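Local coordinates for heavy metal-binding domain-containing protein (Pediococcus pentosaceus, PDB 3QKB) that is of unknown function but may bind heavy metal ions, at residues A[36-44]-A[59-70]. Numbering follows the deposited sequence.
Sequences VVEATSSLM and LFDEAKQKLKKK
Leu59 O takes two donors, Ser41 OG at 2.9 Å from the strand and Ala63 N at 2.8 Å from the next helical turn, and they reach it from opposite faces of the carbonyl plane. Ser41 OG sits between its own backbone N and carbonyl carbon (chi1 53°), which turns the hydroxyl onto the helix backbone. Two further hydrogen bonds run from helix to strand: Lys70 NZ meets Glu38 O at 3.0 Å, almost in line with the C=O (176°), and Lys66 NZ approaches Thr40 O in much the same way at 3.2 Å. Residues 59-70 of helix 56-73 run roughly antiparallel (148°) to residues 36-44 of strand 31-44, an outermost strand of the chain's sheet, in a five-chain assembly of beta/alpha-propeller architecture. The closest CA atoms across the segments, 5.6 Å apart, are those of Ala39 and Ala63, and Ala39 CB fits between Lys66 CB at 3.5 Å and Leu67 CD2. The same leucine methyl touches Val37 CG2, the two side chains running past each other in opposite directions, while Leu59 CD2 meets Leu43 CD2 at 3.9 Å. On the strand's far face, Thr40 OG1 bonds His101, and Glu38 OE2 hydrogen-bonds Tyr84 OH and salt-bridges Lys64 NZ, both of a neighbouring subunit.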
loop_
_atom_site.group_PDB
_atom_site.type_symbol
_atom_site.label_atom_id
_atom_site.label_comp_id
_atom_site.label_asym_id
_atom_site.label_seq_id
_atom_site.Cartn_x
_atom_site.Cartn_y
_atom_site.Cartn_z
ATOM N N VAL A 36 -17.061 4.870 1.970
ATOM C CA VAL A 36 -15.692 4.598 2.450
ATOM C C VAL A 36 -15.456 5.356 3.743
ATOM O O VAL A 36 -15.849 6.509 3.851
ATOM C CB VAL A 36 -14.623 5.023 1.433
ATOM C CG1 VAL A 36 -13.247 4.864 2.020
ATOM C CG2 VAL A 36 -14.756 4.213 0.157
ATOM N N VAL A 37 -14.828 4.704 4.718
ATOM C CA VAL A 37 -14.544 5.311 6.025
ATOM C C VAL A 37 -13.087 5.153 6.363
ATOM O O VAL A 37 -12.439 4.244 5.897
ATOM C CB VAL A 37 -15.375 4.684 7.165
ATOM C CG1 VAL A 37 -16.849 5.053 7.020
ATOM C CG2 VAL A 37 -15.165 3.171 7.217
ATOM N N GLU A 38 -12.593 6.065 7.193
ATOM C CA GLU A 38 -11.193 6.106 7.623
ATOM C C GLU A 38 -11.104 6.404 9.139
ATOM O O GLU A 38 -11.951 7.115 9.695
ATOM C CB GLU A 38 -10.408 7.181 6.871
ATOM C CG GLU A 38 -10.653 7.224 5.376
ATOM C CD GLU A 38 -11.871 8.051 4.947
ATOM O OE1 GLU A 38 -12.429 8.859 5.757
ATOM O OE2 GLU A 38 -12.260 7.885 3.774
ATOM N N ALA A 39 -10.065 5.875 9.774
ATOM C CA ALA A 39 -9.768 6.150 11.166
ATOM C C ALA A 39 -8.263 6.232 11.299
ATOM O O ALA A 39 -7.542 5.539 10.567
ATOM C CB ALA A 39 -10.321 5.053 12.048
ATOM N N THR A 40 -7.799 7.120 12.183
ATOM C CA THR A 40 -6.391 7.223 12.549
ATOM C C THR A 40 -6.272 7.013 14.076
ATOM O O THR A 40 -7.120 7.487 14.853
ATOM C CB THR A 40 -5.799 8.606 12.137
ATOM O OG1 THR A 40 -5.936 8.790 10.718
ATOM C CG2 THR A 40 -4.338 8.729 12.532
ATOM N N SER A 41 -5.251 6.282 14.496
ATOM C CA SER A 41 -4.904 6.202 15.909
ATOM C C SER A 41 -3.413 6.305 16.062
ATOM O O SER A 41 -2.676 5.901 15.184
ATOM C CB SER A 41 -5.393 4.890 16.514
ATOM O OG SER A 41 -4.925 3.809 15.732
ATOM N N SER A 42 -2.994 6.841 17.199
ATOM C CA SER A 42 -1.602 7.130 17.454
ATOM C C SER A 42 -1.248 7.051 18.940
ATOM O O SER A 42 -2.145 7.099 19.813
ATOM C CB SER A 42 -1.247 8.520 16.914
ATOM O OG SER A 42 -1.841 9.551 17.697
ATOM N N LEU A 43 0.049 6.908 19.217
ATOM C CA LEU A 43 0.555 7.017 20.568
ATOM C C LEU A 43 1.932 7.611 20.579
ATOM O O LEU A 43 2.608 7.578 19.591
ATOM C CB LEU A 43 0.543 5.652 21.279
ATOM C CG LEU A 43 1.430 4.519 20.762
ATOM C CD1 LEU A 43 2.867 4.681 21.239
ATOM C CD2 LEU A 43 0.848 3.149 21.234
HETATM N N MSE A 44 2.327 8.141 21.735
HETATM C CA MSE A 44 3.633 8.750 21.934
HETATM C C MSE A 44 4.534 7.777 22.698
HETATM O O MSE A 44 4.151 7.298 23.769
HETATM C CB MSE A 44 3.494 10.061 22.727
HETATM C CG MSE A 44 4.767 10.893 22.812
HETATM SE SE MSE A 44 4.609 12.369 24.050
HETATM C CE MSE A 44 4.538 13.796 22.789
ATOM N N LEU A 59 -2.681 -0.072 18.311
ATOM C CA LEU A 59 -3.139 0.965 17.414
ATOM C C LEU A 59 -3.979 0.374 16.289
ATOM O O LEU A 59 -4.984 0.956 15.901
ATOM C CB LEU A 59 -1.944 1.756 16.854
ATOM C CG LEU A 59 -1.110 2.574 17.844
ATOM C CD1 LEU A 59 0.077 3.152 17.138
ATOM C CD2 LEU A 59 -1.920 3.686 18.487
ATOM N N PHE A 60 -3.577 -0.787 15.778
ATOM C CA PHE A 60 -4.398 -1.505 14.806
ATOM C C PHE A 60 -5.773 -1.850 15.392
ATOM O O PHE A 60 -6.779 -1.649 14.720
ATOM C CB PHE A 60 -3.720 -2.793 14.322
ATOM C CG PHE A 60 -2.524 -2.568 13.439
ATOM C CD1 PHE A 60 -2.665 -1.965 12.198
ATOM C CD2 PHE A 60 -1.251 -2.988 13.839
ATOM C CE1 PHE A 60 -1.551 -1.745 11.371
ATOM C CE2 PHE A 60 -0.140 -2.782 13.016
ATOM C CZ PHE A 60 -0.294 -2.162 11.777
ATOM N N ASP A 61 -5.805 -2.365 16.632
ATOM C CA ASP A 61 -7.076 -2.668 17.321
ATOM C C ASP A 61 -7.945 -1.438 17.453
ATOM O O ASP A 61 -9.140 -1.491 17.149
ATOM C CB ASP A 61 -6.843 -3.258 18.726
ATOM C CG ASP A 61 -6.797 -4.792 18.737
ATOM O OD1 ASP A 61 -6.449 -5.415 17.701
ATOM O OD2 ASP A 61 -7.097 -5.379 19.811
ATOM N N GLU A 62 -7.334 -0.334 17.898
ATOM C CA GLU A 62 -8.040 0.944 18.079
ATOM C C GLU A 62 -8.578 1.460 16.752
ATOM O O GLU A 62 -9.716 1.882 16.679
ATOM C CB GLU A 62 -7.122 2.000 18.730
ATOM C CG GLU A 62 -7.846 3.298 19.252
ATOM C CD GLU A 62 -6.852 4.410 19.687
ATOM O OE1 GLU A 62 -6.026 4.135 20.598
ATOM O OE2 GLU A 62 -6.893 5.541 19.111
ATOM N N ALA A 63 -7.761 1.386 15.701
ATOM C CA ALA A 63 -8.180 1.794 14.352
ATOM C C ALA A 63 -9.388 0.993 13.872
ATOM O O ALA A 63 -10.350 1.576 13.412
ATOM C CB ALA A 63 -7.037 1.664 13.383
ATOM N N LYS A 64 -9.354 -0.328 14.044
ATOM C CA LYS A 64 -10.506 -1.188 13.721
ATOM C C LYS A 64 -11.765 -0.807 14.498
ATOM O O LYS A 64 -12.819 -0.689 13.893
ATOM C CB LYS A 64 -10.197 -2.668 13.966
ATOM C CG LYS A 64 -9.307 -3.280 12.932
ATOM C CD LYS A 64 -9.179 -4.802 13.093
ATOM C CE LYS A 64 -8.313 -5.203 14.272
ATOM N NZ LYS A 64 -8.050 -6.678 14.273
ATOM N N GLN A 65 -11.658 -0.610 15.819
ATOM C CA GLN A 65 -12.841 -0.234 16.620
ATOM C C GLN A 65 -13.438 1.095 16.157
ATOM O O GLN A 65 -14.648 1.223 16.096
ATOM C CB GLN A 65 -12.546 -0.159 18.137
ATOM C CG GLN A 65 -12.381 -1.514 18.870
ATOM C CD GLN A 65 -13.598 -2.437 18.729
ATOM O OE1 GLN A 65 -14.598 -2.304 19.448
ATOM N NE2 GLN A 65 -13.516 -3.376 17.780
ATOM N N LYS A 66 -12.595 2.069 15.823
ATOM C CA LYS A 66 -13.076 3.342 15.282
ATOM C C LYS A 66 -13.815 3.128 13.970
ATOM O O LYS A 66 -14.880 3.692 13.773
ATOM C CB LYS A 66 -11.920 4.334 15.074
ATOM C CG LYS A 66 -11.348 4.951 16.354
ATOM C CD LYS A 66 -10.344 6.064 16.001
ATOM C CE LYS A 66 -9.602 6.612 17.209
ATOM N NZ LYS A 66 -9.329 8.077 17.056
ATOM N N LEU A 67 -13.241 2.308 13.082
ATOM C CA LEU A 67 -13.843 2.030 11.767
ATOM C C LEU A 67 -15.169 1.309 11.916
ATOM O O LEU A 67 -16.131 1.673 11.258
ATOM C CB LEU A 67 -12.896 1.217 10.862
ATOM C CG LEU A 67 -11.665 1.931 10.258
ATOM C CD1 LEU A 67 -10.837 0.937 9.456
ATOM C CD2 LEU A 67 -12.028 3.126 9.392
ATOM N N LYS A 68 -15.229 0.317 12.804
ATOM C CA LYS A 68 -16.476 -0.433 13.066
ATOM C C LYS A 68 -17.584 0.464 13.581
ATOM O O LYS A 68 -18.686 0.409 13.065
ATOM C CB LYS A 68 -16.230 -1.598 14.030
ATOM C CG LYS A 68 -15.554 -2.800 13.378
ATOM C CD LYS A 68 -15.156 -3.839 14.414
ATOM C CE LYS A 68 -14.647 -5.124 13.766
ATOM N NZ LYS A 68 -14.599 -6.270 14.719
ATOM N N LYS A 69 -17.264 1.323 14.557
ATOM C CA LYS A 69 -18.221 2.317 15.085
ATOM C C LYS A 69 -18.745 3.267 13.981
ATOM O O LYS A 69 -19.921 3.611 13.993
ATOM C CB LYS A 69 -17.626 3.118 16.266
ATOM N N LYS A 70 -17.892 3.643 13.017
ATOM C CA LYS A 70 -18.337 4.449 11.859
ATOM C C LYS A 70 -19.235 3.651 10.923
ATOM O O LYS A 70 -20.175 4.201 10.364
ATOM C CB LYS A 70 -17.148 5.030 11.081
ATOM C CG LYS A 70 -16.465 6.189 11.789
ATOM C CD LYS A 70 -15.432 6.911 10.904
ATOM C CE LYS A 70 -14.654 7.961 11.714
ATOM N NZ LYS A 70 -13.953 8.977 10.891
#